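Local structure of 26.7 kDa salivary protein (Phlebotomus duboscqi, 6MT7) at residues A25-E30 with N35-E40; E125-N130 with K134-K139; Y163-V168 with I223-S228. The protein binds and sequesters cysteinyl leukotrienes and a thromboxane A2 analogue, and so modulates blood feeding by the sand fly and inhibits thromboxane-dependent platelet aggregation. One frame throughout, in Å; residues are numbered along the deposited sequence.

Overall arrangement
From the N terminus, contact 1 comes first. It closes the short excursion through helix 28-32 and brings the loop 35-40, which leads into helix 40-52, back against the start of helix 28-32. Contact 2 folds the loop between helices 120-128 and 140-144 back onto the end of the first. Contact 3 closes a much longer loop and joins the end of helix 159-164 to helix 220-227 near the C terminus. The three closures follow one another along the chain; none nests or crosses. Contacts 2 and 3 touch: Lys134 NZ lies 2.9 Å from Ser228 O, a probable hydrogen bond. Contact 1 stands apart, its centre about 28 and 25 Å from those of contacts 2 and 3.

Contact 1 (A25-E30 with N35-E40); sequences AKSLRE and NLPNDE
Ser27 and Asp39 join the two segments at one end, and Glu30 and Asn35 at the other. Ser27 OG donates to Asp39 OD2 at 2.6 Å. Asp39 OD2 accepts on its syn lone pair, on the side of the other carboxylate oxygen. Asp39 CG sits between its own backbone N and carbonyl carbon (chi1 54°), which turns the carboxylate back to Ser27. Water 1 adds a second link, accepting from Ser27 N and donating to Asp39 OD1. The same OD1 bonds Thr42 OG1.

Glu30 and Asn35 run side by side and point the same way. Asn35 ND2 reaches Glu30 OE2 at 2.8 Å, and the bond is nearly straight (173°). The acceptor lies in the amide plane, but the donor comes from above the carboxylate plane; the two planes stand 80° apart. Glu30 OE1 forms a salt bridge with Arg33. A backbone bond from Asn35 N to Glu30 O, 3.0 Å long, joins the same two residues.

Pro37 fills the middle. Its CG rests 3.5 Å from Ser27 OG and 3.9 Å from Glu30 CB, and the ring also touches Trp31. Ser27 and Asp39 each hold the N-cap position of a helix, 28-32 and 40-52; only Asp39 caps with its side chain. Within this PBP/GOBP-family domain, the neighbouring Leu36 lines the pocket that holds the Triton fragment.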
loop_
_atom_site.group_PDB
_atom_site.type_symbol
_atom_site.label_atom_id
_atom_site.label_comp_id
_atom_site.label_asym_id
_atom_site.label_seq_id
_atom_site.Cartn_x
_atom_site.Cartn_y
_atom_site.Cartn_z
ATOM N N ALA A 25 11.742 10.029 10.673
ATOM C CA ALA A 25 12.280 9.010 11.561
ATOM C C ALA A 25 13.800 8.951 11.508
ATOM O O ALA A 25 14.405 9.027 10.434
ATOM C CB ALA A 25 11.715 7.641 11.194
ATOM N N LYS A 26 14.405 8.745 12.686
ATOM C CA LYS A 26 15.855 8.597 12.784
ATOM C C LYS A 26 16.373 7.446 11.922
ATOM O O LYS A 26 17.475 7.522 11.358
ATOM C CB LYS A 26 16.234 8.369 14.246
ATOM C CG LYS A 26 17.702 8.541 14.531
ATOM C CD LYS A 26 18.004 9.999 14.750
ATOM C CE LYS A 26 19.328 10.185 15.446
ATOM N NZ LYS A 26 19.765 11.586 15.290
ATOM N N SER A 27 15.602 6.368 11.816
ATOM C CA SER A 27 16.072 5.153 11.168
ATOM C C SER A 27 15.663 5.045 9.706
ATOM O O SER A 27 15.879 3.985 9.102
ATOM C CB SER A 27 15.588 3.921 11.941
ATOM O OG SER A 27 16.216 3.854 13.211
ATOM N N LEU A 28 15.127 6.118 9.108
ATOM C CA LEU A 28 14.721 6.062 7.699
ATOM C C LEU A 28 15.809 5.467 6.808
ATOM O O LEU A 28 15.540 4.576 5.993
ATOM C CB LEU A 28 14.345 7.459 7.192
ATOM C CG LEU A 28 13.934 7.527 5.713
ATOM C CD1 LEU A 28 12.617 6.776 5.466
ATOM C CD2 LEU A 28 13.835 8.975 5.209
ATOM N N ARG A 29 17.046 5.962 6.941
ATOM C CA ARG A 29 18.124 5.481 6.079
ATOM C C ARG A 29 18.356 3.989 6.269
ATOM O O ARG A 29 18.698 3.281 5.312
ATOM C CB ARG A 29 19.419 6.244 6.358
ATOM C CG ARG A 29 20.524 5.955 5.325
ATOM C CD ARG A 29 21.465 4.819 5.760
ATOM N NE ARG A 29 22.415 4.482 4.698
ATOM C CZ ARG A 29 22.127 3.786 3.605
ATOM N NH1 ARG A 29 20.903 3.320 3.394
ATOM N NH2 ARG A 29 23.080 3.560 2.700
ATOM N N GLU A 30 18.199 3.498 7.502
ATOM C CA GLU A 30 18.357 2.064 7.732
ATOM C C GLU A 30 17.293 1.268 6.993
ATOM O O GLU A 30 17.586 0.211 6.423
ATOM C CB GLU A 30 18.316 1.754 9.226
ATOM C CG GLU A 30 19.507 2.321 9.998
ATOM C CD GLU A 30 20.852 1.926 9.405
ATOM O OE1 GLU A 30 21.763 2.780 9.375
ATOM O OE2 GLU A 30 21.013 0.766 8.974
ATOM N N ASN A 35 17.171 -2.724 6.889
ATOM C CA ASN A 35 17.516 -2.886 8.293
ATOM C C ASN A 35 16.422 -2.213 9.106
ATOM O O ASN A 35 16.073 -1.062 8.830
ATOM C CB ASN A 35 18.887 -2.264 8.593
ATOM C CG ASN A 35 19.268 -2.365 10.051
ATOM O OD1 ASN A 35 18.893 -3.319 10.733
ATOM N ND2 ASN A 35 20.017 -1.383 10.543
ATOM N N LEU A 36 15.884 -2.922 10.106
ATOM C CA LEU A 36 14.716 -2.464 10.857
ATOM C C LEU A 36 15.076 -2.375 12.332
ATOM O O LEU A 36 14.830 -3.322 13.095
ATOM C CB LEU A 36 13.525 -3.401 10.654
ATOM C CG LEU A 36 13.017 -3.535 9.223
ATOM C CD1 LEU A 36 11.868 -4.540 9.187
ATOM C CD2 LEU A 36 12.574 -2.194 8.660
ATOM N N PRO A 37 15.644 -1.255 12.774
ATOM C CA PRO A 37 16.102 -1.153 14.164
ATOM C C PRO A 37 14.957 -1.169 15.162
ATOM O O PRO A 37 13.798 -0.886 14.849
ATOM C CB PRO A 37 16.836 0.200 14.202
ATOM C CG PRO A 37 17.176 0.498 12.757
ATOM C CD PRO A 37 16.017 -0.071 11.984
ATOM N N ASN A 38 15.321 -1.480 16.409
ATOM C CA ASN A 38 14.345 -1.603 17.494
ATOM C C ASN A 38 14.072 -0.230 18.109
ATOM O O ASN A 38 14.492 0.093 19.224
ATOM C CB ASN A 38 14.841 -2.602 18.532
ATOM C CG ASN A 38 13.820 -2.879 19.621
ATOM O OD1 ASN A 38 12.621 -2.689 19.427
ATOM N ND2 ASN A 38 14.299 -3.348 20.777
ATOM N N ASP A 39 13.342 0.591 17.355
ATOM C CA ASP A 39 12.888 1.877 17.875
ATOM C C ASP A 39 11.435 2.105 17.484
ATOM O O ASP A 39 10.898 1.447 16.596
ATOM C CB ASP A 39 13.783 3.065 17.434
ATOM C CG ASP A 39 13.972 3.178 15.921
ATOM O OD1 ASP A 39 12.972 3.173 15.164
ATOM O OD2 ASP A 39 15.136 3.339 15.493
ATOM N N GLU A 40 10.792 3.031 18.201
ATOM C CA GLU A 40 9.345 3.207 18.081
ATOM C C GLU A 40 8.923 3.551 16.659
ATOM O O GLU A 40 7.927 3.016 16.160
ATOM C CB GLU A 40 8.871 4.293 19.054
ATOM C CG GLU A 40 7.359 4.540 19.012
ATOM C CD GLU A 40 6.926 5.493 20.117
ATOM O OE1 GLU A 40 7.575 5.479 21.181
ATOM O OE2 GLU A 40 5.967 6.255 19.917
HETATM O O HOH W 1 13.432 5.729 13.740
#

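Contact 2 (E125-N130 with K134-K139)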
loop_
_atom_site.group_PDB
_atom_site.type_symbol
_atom_site.label_atom_id
_atom_site.label_comp_id
_atom_site.label_asym_id
_atom_site.label_seq_id
_atom_site.Cartn_x
_atom_site.Cartn_y
_atom_site.Cartn_z
ATOM N N GLU A 125 11.886 -5.986 -13.695
ATOM C CA GLU A 125 11.349 -6.993 -14.604
ATOM C C GLU A 125 9.831 -7.026 -14.549
ATOM O O GLU A 125 9.173 -7.069 -15.592
ATOM C CB GLU A 125 11.931 -8.371 -14.283
ATOM C CG GLU A 125 13.418 -8.474 -14.599
ATOM C CD GLU A 125 14.010 -9.828 -14.263
ATOM O OE1 GLU A 125 13.330 -10.627 -13.578
ATOM O OE2 GLU A 125 15.169 -10.081 -14.666
ATOM N N TRP A 126 9.254 -6.985 -13.345
ATOM C CA TRP A 126 7.800 -6.957 -13.242
ATOM C C TRP A 126 7.221 -5.772 -14.014
ATOM O O TRP A 126 6.247 -5.922 -14.758
ATOM C CB TRP A 126 7.355 -6.902 -11.769
ATOM C CG TRP A 126 5.873 -7.061 -11.654
ATOM C CD1 TRP A 126 5.180 -8.231 -11.484
ATOM C CD2 TRP A 126 4.884 -6.028 -11.784
ATOM N NE1 TRP A 126 3.827 -7.984 -11.479
ATOM C CE2 TRP A 126 3.620 -6.642 -11.673
ATOM C CE3 TRP A 126 4.946 -4.645 -11.993
ATOM C CZ2 TRP A 126 2.423 -5.917 -11.744
ATOM C CZ3 TRP A 126 3.753 -3.925 -12.062
ATOM C CH2 TRP A 126 2.516 -4.563 -11.932
ATOM N N PHE A 127 7.803 -4.577 -13.840
ATOM C CA PHE A 127 7.235 -3.384 -14.475
ATOM C C PHE A 127 7.379 -3.428 -15.990
ATOM O O PHE A 127 6.454 -3.037 -16.719
ATOM C CB PHE A 127 7.893 -2.116 -13.932
ATOM C CG PHE A 127 7.251 -1.603 -12.674
ATOM C CD1 PHE A 127 6.104 -0.826 -12.732
ATOM C CD2 PHE A 127 7.780 -1.919 -11.441
ATOM C CE1 PHE A 127 5.499 -0.367 -11.574
ATOM C CE2 PHE A 127 7.183 -1.458 -10.284
ATOM C CZ PHE A 127 6.049 -0.676 -10.354
ATOM N N THR A 128 8.533 -3.881 -16.483
ATOM C CA THR A 128 8.714 -3.986 -17.928
ATOM C C THR A 128 7.701 -4.946 -18.532
ATOM O O THR A 128 7.198 -4.718 -19.639
ATOM C CB THR A 128 10.138 -4.437 -18.259
ATOM O OG1 THR A 128 11.070 -3.460 -17.780
ATOM C CG2 THR A 128 10.313 -4.580 -19.779
ATOM N N GLN A 129 7.363 -6.006 -17.802
ATOM C CA GLN A 129 6.431 -7.022 -18.273
ATOM C C GLN A 129 4.971 -6.711 -17.967
ATOM O O GLN A 129 4.098 -7.497 -18.348
ATOM C CB GLN A 129 6.798 -8.379 -17.669
ATOM C CG GLN A 129 8.200 -8.824 -18.047
ATOM C CD GLN A 129 8.607 -10.120 -17.379
ATOM O OE1 GLN A 129 7.762 -10.894 -16.924
ATOM N NE2 GLN A 129 9.911 -10.364 -17.316
ATOM N N ASN A 130 4.679 -5.597 -17.296
ATOM C CA ASN A 130 3.304 -5.225 -16.958
ATOM C C ASN A 130 3.097 -3.765 -17.356
ATOM O O ASN A 130 2.911 -2.895 -16.502
ATOM C CB ASN A 130 3.017 -5.447 -15.470
ATOM C CG ASN A 130 2.902 -6.906 -15.118
ATOM O OD1 ASN A 130 1.828 -7.493 -15.214
ATOM N ND2 ASN A 130 4.021 -7.512 -14.731
ATOM N N LYS A 134 1.097 1.764 -14.064
ATOM C CA LYS A 134 1.862 3.004 -14.042
ATOM C C LYS A 134 3.352 2.725 -13.822
ATOM O O LYS A 134 3.725 2.150 -12.786
ATOM C CB LYS A 134 1.353 3.940 -12.943
ATOM C CG LYS A 134 2.101 5.263 -12.898
ATOM C CD LYS A 134 1.909 5.986 -11.573
ATOM C CE LYS A 134 2.872 5.460 -10.519
ATOM N NZ LYS A 134 4.284 5.873 -10.831
ATOM N N PRO A 135 4.216 3.110 -14.753
ATOM C CA PRO A 135 5.648 2.849 -14.571
ATOM C C PRO A 135 6.242 3.732 -13.490
ATOM O O PRO A 135 5.748 4.828 -13.197
ATOM C CB PRO A 135 6.252 3.170 -15.944
ATOM C CG PRO A 135 5.285 4.087 -16.588
ATOM C CD PRO A 135 3.919 3.752 -16.049
ATOM N N LYS A 136 7.304 3.222 -12.873
ATOM C CA LYS A 136 8.147 4.067 -12.043
ATOM C C LYS A 136 8.684 5.224 -12.869
ATOM O O LYS A 136 9.126 5.042 -14.009
ATOM C CB LYS A 136 9.306 3.260 -11.469
ATOM C CG LYS A 136 8.924 2.316 -10.345
ATOM C CD LYS A 136 10.186 1.797 -9.681
ATOM C CE LYS A 136 9.879 0.800 -8.598
ATOM N NZ LYS A 136 11.144 0.349 -7.953
ATOM N N GLY A 137 8.641 6.420 -12.285
ATOM C CA GLY A 137 9.107 7.625 -12.931
ATOM C C GLY A 137 8.021 8.424 -13.610
ATOM O O GLY A 137 8.285 9.550 -14.052
ATOM N N THR A 138 6.813 7.878 -13.701
ATOM C CA THR A 138 5.696 8.508 -14.391
ATOM C C THR A 138 4.647 8.949 -13.377
ATOM O O THR A 138 4.323 8.203 -12.447
ATOM C CB THR A 138 5.079 7.541 -15.402
ATOM O OG1 THR A 138 6.039 7.264 -16.433
ATOM C CG2 THR A 138 3.819 8.130 -16.036
ATOM N N LYS A 139 4.121 10.159 -13.563
ATOM C CA LYS A 139 3.087 10.667 -12.670
ATOM C C LYS A 139 1.755 9.973 -12.924
ATOM O O LYS A 139 1.432 9.578 -14.047
ATOM C CB LYS A 139 2.914 12.176 -12.843
ATOM C CG LYS A 139 4.099 12.988 -12.362
ATOM C CD LYS A 139 3.692 14.405 -11.972
ATOM C CE LYS A 139 3.042 15.137 -13.125
ATOM N NZ LYS A 139 2.815 16.576 -12.792
#
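Phe127 carries this contact, with Lys134, Pro135 and Lys136 gathered round its ring. The carbonyl O of Lys134 lies at the ring edge, near its plane, 3.3 Å from Phe127 CE1. Lys136 comes over one face. Its CG stands 4.1 Å above the plane, offset toward the rim, and its CE is 3.9 Å from Phe127 CE2. The chain of Lys136 is extended beyond CG and crosses the phenylalanine at about a right angle. Pro135 CA approaches obliquely, 4.1 Å from Phe127 CD1. On the opposite face of the ring Trp126 CE3 sits over the centre, so the phenyl group is held between indole and lysine chain.

The next shell fixes both sides. Asn130 ND2 donates to Trp126 O at 2.7 Å, almost straight (171°), and lies over one face of the indole. Lys134 turns away from Phe127 and curls, with chi3 and chi4 at 83° and 70°, until NZ faces its own loop. There it donates to Thr138 O at 2.8 Å, in the carbonyl plane, and to Pro135 O at 3.0 Å. NZ also bonds Ser228 O near the C terminus. Thr138 N reaches Pro135 O from the opposite face, closing a type II turn with Gly137 at positive phi.

Lys136 also makes a cation-pi contact with Phe12, and by similarity it probably binds leukotriene C4 and thromboxane A2. Phe127, near the end of helix 120-128, packs on the loop and on Ala8 and Asp9 of helix 8-21, while Lys134 and Pro135 of the loop pack on Phe143 of helix 140-144.

Contact 3 (Y163-V168 with I223-S228); sequences YYYRLV and ILDNQS
Helix 159-164 ends in a Schellman motif, with Arg166 at positive phi, and brings the backbone at Tyr165 to within 6.7 Å, CA to CA, of Leu224 on helix 220-227. Tyr165 supplies nearly all of the contact from its segment. With CG anti to the carbonyl carbon (chi1 -64°), its ring reaches across to Leu224 and Asp225. Tyr165 CD1 lies 3.6 Å from Leu224 CB, and Leu224 CD1 reaches back to Tyr165 CB at 3.8 Å. The approach is oblique. Farther out, Tyr165 OH comes within 3.3 Å of Asp225 CB. The ring and carboxylate planes stand 80° apart.

This is helix-end packing in the C-terminal part of a mainly helical, disulfide-linked protein, away from the annotated ligand sites. Tyr165 also touches Ile140 of helix 140-144 and Tyr210 of helix 203-216.

The polar end of Asp225 has its partner elsewhere: OD2 bonds Ser141 OG. Its backbone O takes two donors, Ser228 OG at 2.6 Å and Ser228 N at 3.0 Å, so the Asp225 carbonyl is gripped twice by one residue. On the other side Arg166 NH1 donates to Tyr164 O at 3.1 Å, with that oxygen near the guanidinium plane. NH1 also bonds Tyr231 OH, and NH2 forms a salt bridge with Asp9. The Tyr164 ring carries Tyr163 CD2 over the centre of one face, 3.6 Å above the plane.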
loop_
_atom_site.group_PDB
_atom_site.type_symbol
_atom_site.label_atom_id
_atom_site.label_comp_id
_atom_site.label_asym_id
_atom_site.label_seq_id
_atom_site.Cartn_x
_atom_site.Cartn_y
_atom_site.Cartn_z
ATOM N N TYR A 163 -7.645 4.940 -8.268
ATOM C CA TYR A 163 -6.945 3.704 -7.936
ATOM C C TYR A 163 -5.495 3.989 -7.533
ATOM O O TYR A 163 -5.021 3.509 -6.497
ATOM C CB TYR A 163 -6.996 2.713 -9.112
ATOM C CG TYR A 163 -6.082 1.540 -8.850
ATOM C CD1 TYR A 163 -6.481 0.505 -8.017
ATOM C CD2 TYR A 163 -4.791 1.501 -9.381
ATOM C CE1 TYR A 163 -5.633 -0.543 -7.725
ATOM C CE2 TYR A 163 -3.929 0.462 -9.083
ATOM C CZ TYR A 163 -4.358 -0.561 -8.260
ATOM O OH TYR A 163 -3.514 -1.607 -7.962
ATOM N N TYR A 164 -4.772 4.784 -8.325
ATOM C CA TYR A 164 -3.355 4.960 -8.024
ATOM C C TYR A 164 -3.125 5.850 -6.808
ATOM O O TYR A 164 -2.093 5.720 -6.138
ATOM C CB TYR A 164 -2.618 5.491 -9.257
ATOM C CG TYR A 164 -2.325 4.358 -10.206
ATOM C CD1 TYR A 164 -1.303 3.454 -9.942
ATOM C CD2 TYR A 164 -3.110 4.149 -11.323
ATOM C CE1 TYR A 164 -1.041 2.392 -10.796
ATOM C CE2 TYR A 164 -2.864 3.086 -12.178
ATOM C CZ TYR A 164 -1.830 2.212 -11.909
ATOM O OH TYR A 164 -1.586 1.156 -12.762
ATOM N N TYR A 165 -4.065 6.743 -6.496
ATOM C CA TYR A 165 -4.027 7.438 -5.211
ATOM C C TYR A 165 -4.438 6.539 -4.052
ATOM O O TYR A 165 -4.344 6.967 -2.899
ATOM C CB TYR A 165 -4.951 8.650 -5.222
ATOM C CG TYR A 165 -4.572 9.741 -6.189
ATOM C CD1 TYR A 165 -3.243 10.045 -6.459
ATOM C CD2 TYR A 165 -5.561 10.486 -6.819
ATOM C CE1 TYR A 165 -2.911 11.076 -7.355
ATOM C CE2 TYR A 165 -5.244 11.504 -7.710
ATOM C CZ TYR A 165 -3.927 11.792 -7.974
ATOM O OH TYR A 165 -3.640 12.812 -8.865
ATOM N N ARG A 166 -4.883 5.312 -4.338
ATOM C CA ARG A 166 -5.369 4.369 -3.331
ATOM C C ARG A 166 -6.523 4.961 -2.528
ATOM O O ARG A 166 -6.627 4.783 -1.310
ATOM C CB ARG A 166 -4.244 3.872 -2.417
ATOM C CG ARG A 166 -3.566 2.596 -2.949
ATOM C CD ARG A 166 -2.727 2.904 -4.195
ATOM N NE ARG A 166 -2.043 1.721 -4.723
ATOM C CZ ARG A 166 -1.161 1.753 -5.723
ATOM N NH1 ARG A 166 -0.850 2.903 -6.317
ATOM N NH2 ARG A 166 -0.567 0.636 -6.127
ATOM N N LEU A 167 -7.419 5.657 -3.229
ATOM C CA LEU A 167 -8.727 5.947 -2.659
ATOM C C LEU A 167 -9.644 4.735 -2.768
ATOM O O LEU A 167 -10.496 4.525 -1.896
ATOM C CB LEU A 167 -9.358 7.151 -3.359
ATOM C CG LEU A 167 -8.468 8.399 -3.393
ATOM C CD1 LEU A 167 -9.155 9.545 -4.131
ATOM C CD2 LEU A 167 -8.084 8.809 -1.987
ATOM N N VAL A 168 -9.482 3.943 -3.831
ATOM C CA VAL A 168 -10.229 2.714 -4.071
ATOM C C VAL A 168 -9.239 1.641 -4.505
ATOM O O VAL A 168 -8.140 1.938 -4.976
ATOM C CB VAL A 168 -11.335 2.868 -5.148
ATOM C CG1 VAL A 168 -12.406 3.875 -4.704
ATOM C CG2 VAL A 168 -10.739 3.250 -6.525
ATOM N N ILE A 223 -0.742 16.923 -4.318
ATOM C CA ILE A 223 0.473 16.501 -3.629
ATOM C C ILE A 223 0.760 15.026 -3.895
ATOM O O ILE A 223 1.905 14.645 -4.167
ATOM C CB ILE A 223 0.360 16.809 -2.125
ATOM C CG1 ILE A 223 0.333 18.324 -1.892
ATOM C CG2 ILE A 223 1.514 16.166 -1.352
ATOM C CD1 ILE A 223 0.051 18.711 -0.467
ATOM N N LEU A 224 -0.268 14.171 -3.835
ATOM C CA LEU A 224 -0.058 12.770 -4.191
ATOM C C LEU A 224 0.426 12.630 -5.629
ATOM O O LEU A 224 1.292 11.799 -5.922
ATOM C CB LEU A 224 -1.342 11.962 -4.005
ATOM C CG LEU A 224 -1.769 11.621 -2.583
ATOM C CD1 LEU A 224 -3.009 10.715 -2.624
ATOM C CD2 LEU A 224 -0.625 10.983 -1.786
ATOM N N ASP A 225 -0.137 13.417 -6.546
ATOM C CA ASP A 225 0.300 13.313 -7.932
ATOM C C ASP A 225 1.756 13.739 -8.070
ATOM O O ASP A 225 2.538 13.085 -8.774
ATOM C CB ASP A 225 -0.609 14.143 -8.833
ATOM C CG ASP A 225 -0.373 13.874 -10.301
ATOM O OD1 ASP A 225 -0.222 12.688 -10.675
ATOM O OD2 ASP A 225 -0.337 14.848 -11.084
ATOM N N ASN A 226 2.139 14.819 -7.379
ATOM C CA ASN A 226 3.519 15.294 -7.404
ATOM C C ASN A 226 4.479 14.268 -6.809
ATOM O O ASN A 226 5.613 14.122 -7.291
ATOM C CB ASN A 226 3.586 16.633 -6.668
ATOM C CG ASN A 226 4.997 17.102 -6.405
ATOM O OD1 ASN A 226 5.624 16.714 -5.415
ATOM N ND2 ASN A 226 5.497 17.974 -7.275
ATOM N N GLN A 227 4.034 13.518 -5.797
ATOM C CA GLN A 227 4.844 12.454 -5.209
ATOM C C GLN A 227 4.840 11.175 -6.024
ATOM O O GLN A 227 5.657 10.289 -5.745
ATOM C CB GLN A 227 4.347 12.110 -3.806
ATOM C CG GLN A 227 4.529 13.206 -2.788
ATOM C CD GLN A 227 3.845 12.884 -1.482
ATOM O OE1 GLN A 227 3.087 11.909 -1.378
ATOM N NE2 GLN A 227 4.101 13.700 -0.473
ATOM N N SER A 228 3.949 11.049 -7.006
ATOM C CA SER A 228 3.647 9.747 -7.595
ATOM C C SER A 228 4.686 9.135 -8.537
ATOM O O SER A 228 4.596 7.928 -8.792
ATOM C CB SER A 228 2.298 9.812 -8.327
ATOM O OG SER A 228 2.348 10.565 -9.538
#